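Local coordinates for diketoreductase (Acinetobacter baylyi, PDB 4E12), which reduces dicarbonyl compounds with NADH and probably interconverts (3S)-3-hydroxyacyl-CoA and 3-oxoacyl-CoA, as in fatty acid beta-oxidation, at residues V7-G11 / L79-V83; K100-T105 / L129-T133; I116-S122 / K138-F144. All coordinates share one frame; numbering follows the deposited sequence.

Contact 1: residues V7-G11 / L79-V83; sequences VTVLG and LAQAV
Thr8 holds its hydroxyl beside its own backbone N and opposite its carbonyl carbon (chi1 -59°), which turns OG1 toward the carbonyl of Ala82. The same torsion leaves CG2 opposite the backbone N, which places it against Val83 and Ala82. Thr8 OG1 donates to Ala82 O at 2.6 Å, a short bond. The hydroxyl comes at a C=O...O angle of 147° and sits 30° out of the carbonyl plane. Ala82 is the last residue of the short helix 79-82, and Val83 has already left helical geometry. The strand hydroxyl therefore gives a partner to a carbonyl at the end of this helix. Inside the helix turn, the bond from Val83 N to Leu79 O is weak, at 3.0 Å.

The rest of the contact is apolar. Thr8 CG2 lies 4.0 Å from Val83 CG1, and the two side chains cross at about a right angle. Thr8 CG2 also comes within 4.2 Å of Ala82 CB. Further along the strand, Leu10 and Leu79 bring their ends together. Leu10 CD2 touches Leu79 CD1 at 3.9 Å, again with the side chains nearly perpendicular. Val83 CG1 is more distant from Leu10 CD2, at 4.5 Å.

All five touching residues are buried. Ile103 and Leu107 of helix 97-110 also pack on Leu10, and Tyr33 of strand 29-33 lies against Leu10, Leu79 and Ala82. Strand 6-10 is bonded through its backbone to strands 29-33 and 88-91. It runs into Gly11, the first glycine of a GxGxxG sequence, and Thr12, Val14 and Leu15 just beyond bind NAD(+). The contact thus ties a short helix to the first strand of a Rossmann-type dinucleotide-binding fold.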
loop_
_atom_site.group_PDB
_atom_site.type_symbol
_atom_site.label_atom_id
_atom_site.label_comp_id
_atom_site.label_asym_id
_atom_site.label_seq_id
_atom_site.Cartn_x
_atom_site.Cartn_y
_atom_site.Cartn_z
ATOM N N VAL A 7 -23.232 -13.708 24.313
ATOM C CA VAL A 7 -22.664 -12.511 23.758
ATOM C C VAL A 7 -23.784 -11.551 23.482
ATOM O O VAL A 7 -24.776 -11.923 22.852
ATOM C CB VAL A 7 -21.885 -12.817 22.458
ATOM C CG1 VAL A 7 -21.316 -11.522 21.884
ATOM C CG2 VAL A 7 -20.765 -13.806 22.754
ATOM N N THR A 8 -23.635 -10.329 23.985
ATOM C CA THR A 8 -24.561 -9.255 23.666
ATOM C C THR A 8 -23.854 -8.220 22.813
ATOM O O THR A 8 -22.728 -7.796 23.097
ATOM C CB THR A 8 -25.162 -8.573 24.929
ATOM O OG1 THR A 8 -25.861 -9.559 25.705
ATOM C CG2 THR A 8 -26.141 -7.472 24.536
ATOM N N VAL A 9 -24.529 -7.833 21.748
ATOM C CA VAL A 9 -24.015 -6.820 20.851
ATOM C C VAL A 9 -24.891 -5.585 21.015
ATOM O O VAL A 9 -26.116 -5.694 20.936
ATOM C CB VAL A 9 -24.056 -7.320 19.396
ATOM C CG1 VAL A 9 -23.585 -6.214 18.473
ATOM C CG2 VAL A 9 -23.148 -8.539 19.233
ATOM N N LEU A 10 -24.268 -4.435 21.273
ATOM C CA LEU A 10 -24.989 -3.183 21.483
ATOM C C LEU A 10 -25.002 -2.409 20.180
ATOM O O LEU A 10 -23.957 -1.954 19.698
ATOM C CB LEU A 10 -24.303 -2.339 22.550
ATOM C CG LEU A 10 -23.952 -3.032 23.859
ATOM C CD1 LEU A 10 -23.389 -1.969 24.781
ATOM C CD2 LEU A 10 -25.183 -3.699 24.468
ATOM N N GLY A 11 -26.180 -2.266 19.596
ATOM C CA GLY A 11 -26.258 -1.634 18.302
ATOM C C GLY A 11 -26.479 -2.643 17.194
ATOM O O GLY A 11 -25.852 -3.706 17.161
ATOM N N LEU A 79 -31.598 -2.714 28.247
ATOM C CA LEU A 79 -30.162 -2.959 28.425
ATOM C C LEU A 79 -29.867 -3.914 29.589
ATOM O O LEU A 79 -29.095 -4.870 29.442
ATOM C CB LEU A 79 -29.409 -1.627 28.580
ATOM C CG LEU A 79 -27.884 -1.658 28.653
ATOM C CD1 LEU A 79 -27.310 -2.349 27.424
ATOM C CD2 LEU A 79 -27.359 -0.234 28.753
ATOM N N ALA A 80 -30.493 -3.668 30.741
ATOM C CA ALA A 80 -30.302 -4.508 31.917
ATOM C C ALA A 80 -30.585 -5.972 31.597
ATOM O O ALA A 80 -29.800 -6.854 31.958
ATOM C CB ALA A 80 -31.206 -4.030 33.057
ATOM N N GLN A 81 -31.710 -6.225 30.930
ATOM C CA GLN A 81 -32.095 -7.579 30.537
ATOM C C GLN A 81 -31.171 -8.109 29.442
ATOM O O GLN A 81 -30.845 -9.298 29.419
ATOM C CB GLN A 81 -33.545 -7.595 30.036
ATOM C CG GLN A 81 -34.562 -7.250 31.117
ATOM C CD GLN A 81 -34.518 -8.235 32.277
ATOM O OE1 GLN A 81 -34.395 -9.444 32.069
ATOM N NE2 GLN A 81 -34.596 -7.723 33.505
ATOM N N ALA A 82 -30.756 -7.228 28.530
ATOM C CA ALA A 82 -29.896 -7.626 27.415
ATOM C C ALA A 82 -28.543 -8.168 27.873
ATOM O O ALA A 82 -27.947 -9.016 27.201
ATOM C CB ALA A 82 -29.685 -6.459 26.474
ATOM N N VAL A 83 -28.036 -7.678 28.995
ATOM C CA VAL A 83 -26.688 -8.062 29.407
ATOM C C VAL A 83 -26.642 -8.833 30.726
ATOM O O VAL A 83 -25.565 -8.988 31.309
ATOM C CB VAL A 83 -25.783 -6.828 29.563
ATOM C CG1 VAL A 83 -25.713 -6.039 28.260
ATOM C CG2 VAL A 83 -26.275 -5.958 30.708
#

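Contact 2: residues K100-T105 / L129-T133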
loop_
_atom_site.group_PDB
_atom_site.type_symbol
_atom_site.label_atom_id
_atom_site.label_comp_id
_atom_site.label_asym_id
_atom_site.label_seq_id
_atom_site.Cartn_x
_atom_site.Cartn_y
_atom_site.Cartn_z
ATOM N N LYS A 100 -21.423 6.837 23.745
ATOM C CA LYS A 100 -20.682 5.714 24.305
ATOM C C LYS A 100 -20.460 5.933 25.803
ATOM O O LYS A 100 -20.429 4.978 26.583
ATOM C CB LYS A 100 -19.347 5.480 23.565
ATOM C CG LYS A 100 -19.484 5.205 22.058
ATOM C CD LYS A 100 -18.176 4.674 21.452
ATOM C CE LYS A 100 -18.187 4.606 19.925
ATOM N NZ LYS A 100 -19.283 3.779 19.341
ATOM N N ARG A 101 -20.312 7.195 26.205
ATOM C CA ARG A 101 -20.158 7.538 27.619
ATOM C C ARG A 101 -21.313 6.989 28.455
ATOM O O ARG A 101 -21.101 6.289 29.455
ATOM C CB ARG A 101 -20.067 9.057 27.818
ATOM C CG ARG A 101 -20.152 9.461 29.287
ATOM C CD ARG A 101 -20.388 10.955 29.503
ATOM N NE ARG A 101 -19.163 11.746 29.499
ATOM C CZ ARG A 101 -18.685 12.403 28.448
ATOM N NH1 ARG A 101 -19.332 12.373 27.291
ATOM N NH2 ARG A 101 -17.560 13.095 28.552
ATOM N N ASP A 102 -22.537 7.304 28.050
ATOM C CA ASP A 102 -23.692 6.918 28.853
ATOM C C ASP A 102 -23.955 5.419 28.777
ATOM O O ASP A 102 -24.334 4.799 29.775
ATOM C CB ASP A 102 -24.932 7.754 28.516
ATOM C CG ASP A 102 -25.339 7.645 27.073
ATOM O OD1 ASP A 102 -24.532 7.147 26.266
ATOM O OD2 ASP A 102 -26.470 8.063 26.746
ATOM N N ILE A 103 -23.732 4.833 27.604
ATOM C CA ILE A 103 -23.786 3.381 27.471
ATOM C C ILE A 103 -22.848 2.691 28.454
ATOM O O ILE A 103 -23.281 1.819 29.209
ATOM C CB ILE A 103 -23.468 2.921 26.029
ATOM C CG1 ILE A 103 -24.639 3.247 25.111
ATOM C CG2 ILE A 103 -23.155 1.437 25.989
ATOM C CD1 ILE A 103 -25.913 2.519 25.492
ATOM N N TYR A 104 -21.567 3.063 28.454
ATOM C CA TYR A 104 -20.614 2.379 29.325
ATOM C C TYR A 104 -20.859 2.603 30.800
ATOM O O TYR A 104 -20.588 1.718 31.615
ATOM C CB TYR A 104 -19.159 2.689 28.973
ATOM C CG TYR A 104 -18.727 1.997 27.704
ATOM C CD1 TYR A 104 -18.508 0.614 27.686
ATOM C CD2 TYR A 104 -18.543 2.710 26.529
ATOM C CE1 TYR A 104 -18.117 -0.034 26.521
ATOM C CE2 TYR A 104 -18.152 2.068 25.352
ATOM C CZ TYR A 104 -17.941 0.694 25.363
ATOM O OH TYR A 104 -17.553 0.051 24.215
ATOM N N THR A 105 -21.367 3.770 31.166
ATOM C CA THR A 105 -21.633 4.006 32.583
ATOM C C THR A 105 -22.743 3.099 33.083
ATOM O O THR A 105 -22.641 2.511 34.165
ATOM C CB THR A 105 -21.949 5.464 32.856
ATOM O OG1 THR A 105 -20.803 6.243 32.503
ATOM C CG2 THR A 105 -22.247 5.672 34.336
ATOM N N LEU A 129 -12.397 5.829 26.629
ATOM C CA LEU A 129 -13.665 5.298 27.116
ATOM C C LEU A 129 -13.521 4.468 28.392
ATOM O O LEU A 129 -14.515 4.199 29.071
ATOM C CB LEU A 129 -14.296 4.431 26.020
ATOM C CG LEU A 129 -14.601 5.065 24.663
ATOM C CD1 LEU A 129 -14.981 4.007 23.638
ATOM C CD2 LEU A 129 -15.678 6.131 24.785
ATOM N N VAL A 130 -12.304 4.048 28.725
ATOM C CA VAL A 130 -12.111 3.071 29.795
ATOM C C VAL A 130 -12.676 3.519 31.144
ATOM O O VAL A 130 -13.241 2.711 31.890
ATOM C CB VAL A 130 -10.637 2.656 29.945
ATOM C CG1 VAL A 130 -9.758 3.875 30.168
ATOM C CG2 VAL A 130 -10.473 1.646 31.074
ATOM N N GLY A 131 -12.534 4.806 31.438
ATOM C CA GLY A 131 -12.975 5.330 32.718
ATOM C C GLY A 131 -14.440 5.102 33.036
ATOM O O GLY A 131 -14.810 4.956 34.204
ATOM N N TYR A 132 -15.276 5.065 32.004
ATOM C CA TYR A 132 -16.713 4.920 32.183
ATOM C C TYR A 132 -17.090 3.474 32.480
ATOM O O TYR A 132 -18.121 3.210 33.102
ATOM C CB TYR A 132 -17.443 5.351 30.918
ATOM C CG TYR A 132 -17.042 6.711 30.421
ATOM C CD1 TYR A 132 -16.901 7.778 31.300
ATOM C CD2 TYR A 132 -16.804 6.933 29.066
ATOM C CE1 TYR A 132 -16.531 9.042 30.844
ATOM C CE2 TYR A 132 -16.432 8.192 28.598
ATOM C CZ TYR A 132 -16.298 9.241 29.491
ATOM O OH TYR A 132 -15.931 10.486 29.037
ATOM N N THR A 133 -16.274 2.531 32.029
ATOM C CA THR A 133 -16.655 1.135 32.166
ATOM C C THR A 133 -16.754 0.723 33.623
ATOM O O THR A 133 -17.682 0.007 34.005
ATOM C CB THR A 133 -15.678 0.172 31.468
ATOM O OG1 THR A 133 -14.412 0.192 32.135
ATOM C CG2 THR A 133 -15.503 0.558 30.011
#
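Helix 126-133 connects strands 116-119 and 139-144 in a beta-alpha-beta unit of the NAD-binding domain, and here its segment 129-133 packs on segment 100-105 of helix 97-110. The two segment axes approach to 8.1 Å and run 30° from parallel.

Arg101 CG stands opposite its backbone N (chi1 170°), which lays the aliphatic chain over one face of the Tyr132 ring. Arg101 CG is 3.8 Å from the ring centroid, almost on the ring normal, a CH-pi contact. A bend at chi3 turns one face of the guanidinium to Tyr132 OH, with its plane 49° from the ring. Arg101 NH2 comes within 3.1 Å of Tyr132 OH, at an angle too poor for a hydrogen bond. Arg101 is poorly ordered, so its end is less certain than its CG.

At the middle, Tyr104 CB meets Tyr132 CB at 3.7 Å. The Tyr104 side chain lies alongside Thr133 and points the same way, with CD1 3.8 Å from Thr133 CG2. One turn earlier, Leu129 reaches both Tyr104 and Lys100. Its CD1 is 4.1 Å from Tyr104 CE2, and its CD2 is 3.9 Å from Lys100 CB.

The polar ends of Lys100 and Tyr104 find partners outside the two segments. Lys100 NZ forms salt bridges with Glu91 and Glu95, and Tyr104 OH bonds to Glu91. Thr105 OG1 donates back to Arg101 O within its own helix.

The two segments are therefore joined by apolar and CH-pi packing. Lys100, an NAD(+)-binding residue, offers its methylenes to Leu129, while nearby carboxylates probably stabilise its ammonium group.

Contact 3: residues I116-S122 / K138-F144; sequences IFATNSS and KFLALHF
Ser122 OG and His143 NE2 share a hydrogen bond of 2.7 Å, and either could be the donor. The hydroxyl meets the imidazole at its edge, in plane. Asn120 O lies at the same ring's edge, 3.1 Å from His143 CD2. Glu155 OE1 is hydrogen-bonded to His143 ND1, and the Tyr191 ring stacks on the imidazole, so the ring is held from several directions. His143 is predicted to matter for catalysis, and Asn120 and Ser122 bind NAD(+).

Asn120 CG lies opposite its backbone N (chi1 179°), which carries OD1 to the neighbouring strand. There it accepts from Phe144 N at 2.9 Å, with a nearly straight N-H...O angle of 174°. This side-chain bond lies just beyond the last bridge, Thr119 with Ala141.

The ladder of bridges is parallel. Phe117 N donates to Lys138 O at 2.8 Å, and Leu142 N donates to Thr119 O at 2.9 Å. Ala118 CB packs on Leu140 CD1 at 3.7 Å.

Strand 88-91 bonds to the other edge of strand 116-119. Phe117, Thr119, Phe139 and Ala141 face helices 97-110 and 126-133, whereas Ile116 and Leu142 pack against helix 164-176.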
loop_
_atom_site.group_PDB
_atom_site.type_symbol
_atom_site.label_atom_id
_atom_site.label_comp_id
_atom_site.label_asym_id
_atom_site.label_seq_id
_atom_site.Cartn_x
_atom_site.Cartn_y
_atom_site.Cartn_z
ATOM N N ILE A 116 -16.952 -9.191 29.948
ATOM C CA ILE A 116 -15.922 -8.482 29.195
ATOM C C ILE A 116 -16.588 -7.468 28.280
ATOM O O ILE A 116 -17.602 -7.776 27.645
ATOM C CB ILE A 116 -15.106 -9.458 28.342
ATOM C CG1 ILE A 116 -14.415 -10.469 29.258
ATOM C CG2 ILE A 116 -14.128 -8.690 27.451
ATOM C CD1 ILE A 116 -13.706 -11.598 28.550
ATOM N N PHE A 117 -16.043 -6.256 28.234
ATOM C CA PHE A 117 -16.563 -5.224 27.339
ATOM C C PHE A 117 -15.602 -5.029 26.170
ATOM O O PHE A 117 -14.406 -4.802 26.367
ATOM C CB PHE A 117 -16.696 -3.866 28.040
ATOM C CG PHE A 117 -17.697 -3.828 29.171
ATOM C CD1 PHE A 117 -18.630 -4.843 29.349
ATOM C CD2 PHE A 117 -17.697 -2.761 30.057
ATOM C CE1 PHE A 117 -19.553 -4.797 30.396
ATOM C CE2 PHE A 117 -18.616 -2.705 31.113
ATOM C CZ PHE A 117 -19.543 -3.723 31.279
ATOM N N ALA A 118 -16.116 -5.081 24.951
ATOM C CA ALA A 118 -15.268 -4.771 23.803
ATOM C C ALA A 118 -15.928 -3.711 22.921
ATOM O O ALA A 118 -17.101 -3.834 22.554
ATOM C CB ALA A 118 -14.987 -6.049 23.015
ATOM N N THR A 119 -15.175 -2.665 22.590
ATOM C CA THR A 119 -15.648 -1.611 21.692
ATOM C C THR A 119 -15.203 -1.888 20.250
ATOM O O THR A 119 -14.088 -2.367 20.030
ATOM C CB THR A 119 -15.099 -0.221 22.140
ATOM O OG1 THR A 119 -15.532 0.790 21.224
ATOM C CG2 THR A 119 -13.574 -0.230 22.219
ATOM N N ASN A 120 -16.074 -1.606 19.276
ATOM C CA ASN A 120 -15.731 -1.774 17.864
ATOM C C ASN A 120 -15.316 -0.426 17.271
ATOM O O ASN A 120 -15.148 -0.303 16.053
ATOM C CB ASN A 120 -16.935 -2.353 17.083
ATOM C CG ASN A 120 -16.650 -2.521 15.599
ATOM O OD1 ASN A 120 -15.634 -3.103 15.207
ATOM N ND2 ASN A 120 -17.538 -1.995 14.763
ATOM N N SER A 121 -15.108 0.572 18.139
ATOM C CA SER A 121 -14.972 1.972 17.716
ATOM C C SER A 121 -13.833 2.199 16.722
ATOM O O SER A 121 -12.708 1.749 16.950
ATOM C CB SER A 121 -14.798 2.896 18.934
ATOM O OG SER A 121 -14.759 4.260 18.538
ATOM N N SER A 122 -14.132 2.905 15.628
ATOM C CA SER A 122 -13.114 3.309 14.653
ATOM C C SER A 122 -12.615 4.742 14.861
ATOM O O SER A 122 -11.695 5.173 14.164
ATOM C CB SER A 122 -13.625 3.175 13.205
ATOM O OG SER A 122 -13.834 1.822 12.816
ATOM N N LYS A 138 -11.204 -5.392 32.169
ATOM C CA LYS A 138 -12.072 -6.199 31.324
ATOM C C LYS A 138 -12.573 -5.433 30.108
ATOM O O LYS A 138 -13.579 -5.823 29.512
ATOM C CB LYS A 138 -13.269 -6.719 32.133
ATOM C CG LYS A 138 -12.918 -7.720 33.228
ATOM C CD LYS A 138 -14.168 -8.153 33.968
ATOM C CE LYS A 138 -13.890 -9.281 34.952
ATOM N NZ LYS A 138 -13.498 -10.536 34.257
ATOM N N PHE A 139 -11.891 -4.346 29.752
ATOM C CA PHE A 139 -12.297 -3.518 28.625
ATOM C C PHE A 139 -11.186 -3.476 27.583
ATOM O O PHE A 139 -10.012 -3.298 27.912
ATOM C CB PHE A 139 -12.618 -2.102 29.090
ATOM C CG PHE A 139 -13.044 -1.190 27.992
ATOM C CD1 PHE A 139 -12.343 -0.019 27.722
ATOM C CD2 PHE A 139 -14.160 -1.500 27.215
ATOM C CE1 PHE A 139 -12.737 0.836 26.700
ATOM C CE2 PHE A 139 -14.569 -0.656 26.191
ATOM C CZ PHE A 139 -13.853 0.522 25.928
ATOM N N LEU A 140 -11.556 -3.670 26.324
ATOM C CA LEU A 140 -10.613 -3.527 25.229
ATOM C C LEU A 140 -11.346 -3.229 23.937
ATOM O O LEU A 140 -12.569 -3.067 23.925
ATOM C CB LEU A 140 -9.725 -4.773 25.094
ATOM C CG LEU A 140 -10.394 -6.151 25.140
ATOM C CD1 LEU A 140 -11.441 -6.294 24.047
ATOM C CD2 LEU A 140 -9.348 -7.248 25.043
ATOM N N ALA A 141 -10.597 -3.131 22.850
ATOM C CA ALA A 141 -11.223 -2.940 21.554
ATOM C C ALA A 141 -11.157 -4.239 20.787
ATOM O O ALA A 141 -10.146 -4.940 20.843
ATOM C CB ALA A 141 -10.532 -1.830 20.779
ATOM N N LEU A 142 -12.255 -4.560 20.105
ATOM C CA LEU A 142 -12.333 -5.657 19.155
ATOM C C LEU A 142 -12.932 -5.059 17.894
ATOM O O LEU A 142 -14.137 -4.799 17.826
ATOM C CB LEU A 142 -13.239 -6.768 19.700
ATOM C CG LEU A 142 -13.287 -8.052 18.866
ATOM C CD1 LEU A 142 -11.890 -8.678 18.874
ATOM C CD2 LEU A 142 -14.315 -9.017 19.434
ATOM N N HIS A 143 -12.080 -4.846 16.900
ATOM C CA HIS A 143 -12.409 -4.027 15.751
ATOM C C HIS A 143 -12.516 -4.894 14.514
ATOM O O HIS A 143 -11.567 -5.588 14.138
ATOM C CB HIS A 143 -11.337 -2.957 15.569
ATOM C CG HIS A 143 -11.634 -1.973 14.475
ATOM N ND1 HIS A 143 -10.835 -1.843 13.360
ATOM C CD2 HIS A 143 -12.640 -1.078 14.326
ATOM C CE1 HIS A 143 -11.337 -0.910 12.568
ATOM N NE2 HIS A 143 -12.432 -0.431 13.131
ATOM N N PHE A 144 -13.690 -4.849 13.907
ATOM C CA PHE A 144 -14.030 -5.613 12.706
ATOM C C PHE A 144 -13.970 -4.727 11.460
ATOM O O PHE A 144 -13.904 -3.499 11.552
ATOM C CB PHE A 144 -15.457 -6.142 12.847
ATOM C CG PHE A 144 -15.635 -7.099 13.980
ATOM C CD1 PHE A 144 -15.754 -6.637 15.289
ATOM C CD2 PHE A 144 -15.683 -8.469 13.745
ATOM C CE1 PHE A 144 -15.919 -7.536 16.346
ATOM C CE2 PHE A 144 -15.848 -9.360 14.786
ATOM C CZ PHE A 144 -15.965 -8.898 16.087
#

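Overall arrangement
The three contacts belong to one NAD-binding domain. Contacts 1 and 3 are buried and reach the same sheet without touching each other. Contact 2 is only partly buried and joins two helices laid on that sheet. It touches both others: Ile103 packs on Leu10 of contact 1, and the Tyr104 ring meets Phe139 of contact 3 edge-to-face. The segments of contacts 2 and 3 alternate along the chain, while contact 1 closes before either opens. Their chemistry differs with place. Backbone bonds dominate between the strands, one side-chain hydroxyl anchors the helix end in contact 1, and packing alone joins the helices. Contacts 2 and 3 both contain NAD(+)-binding residues.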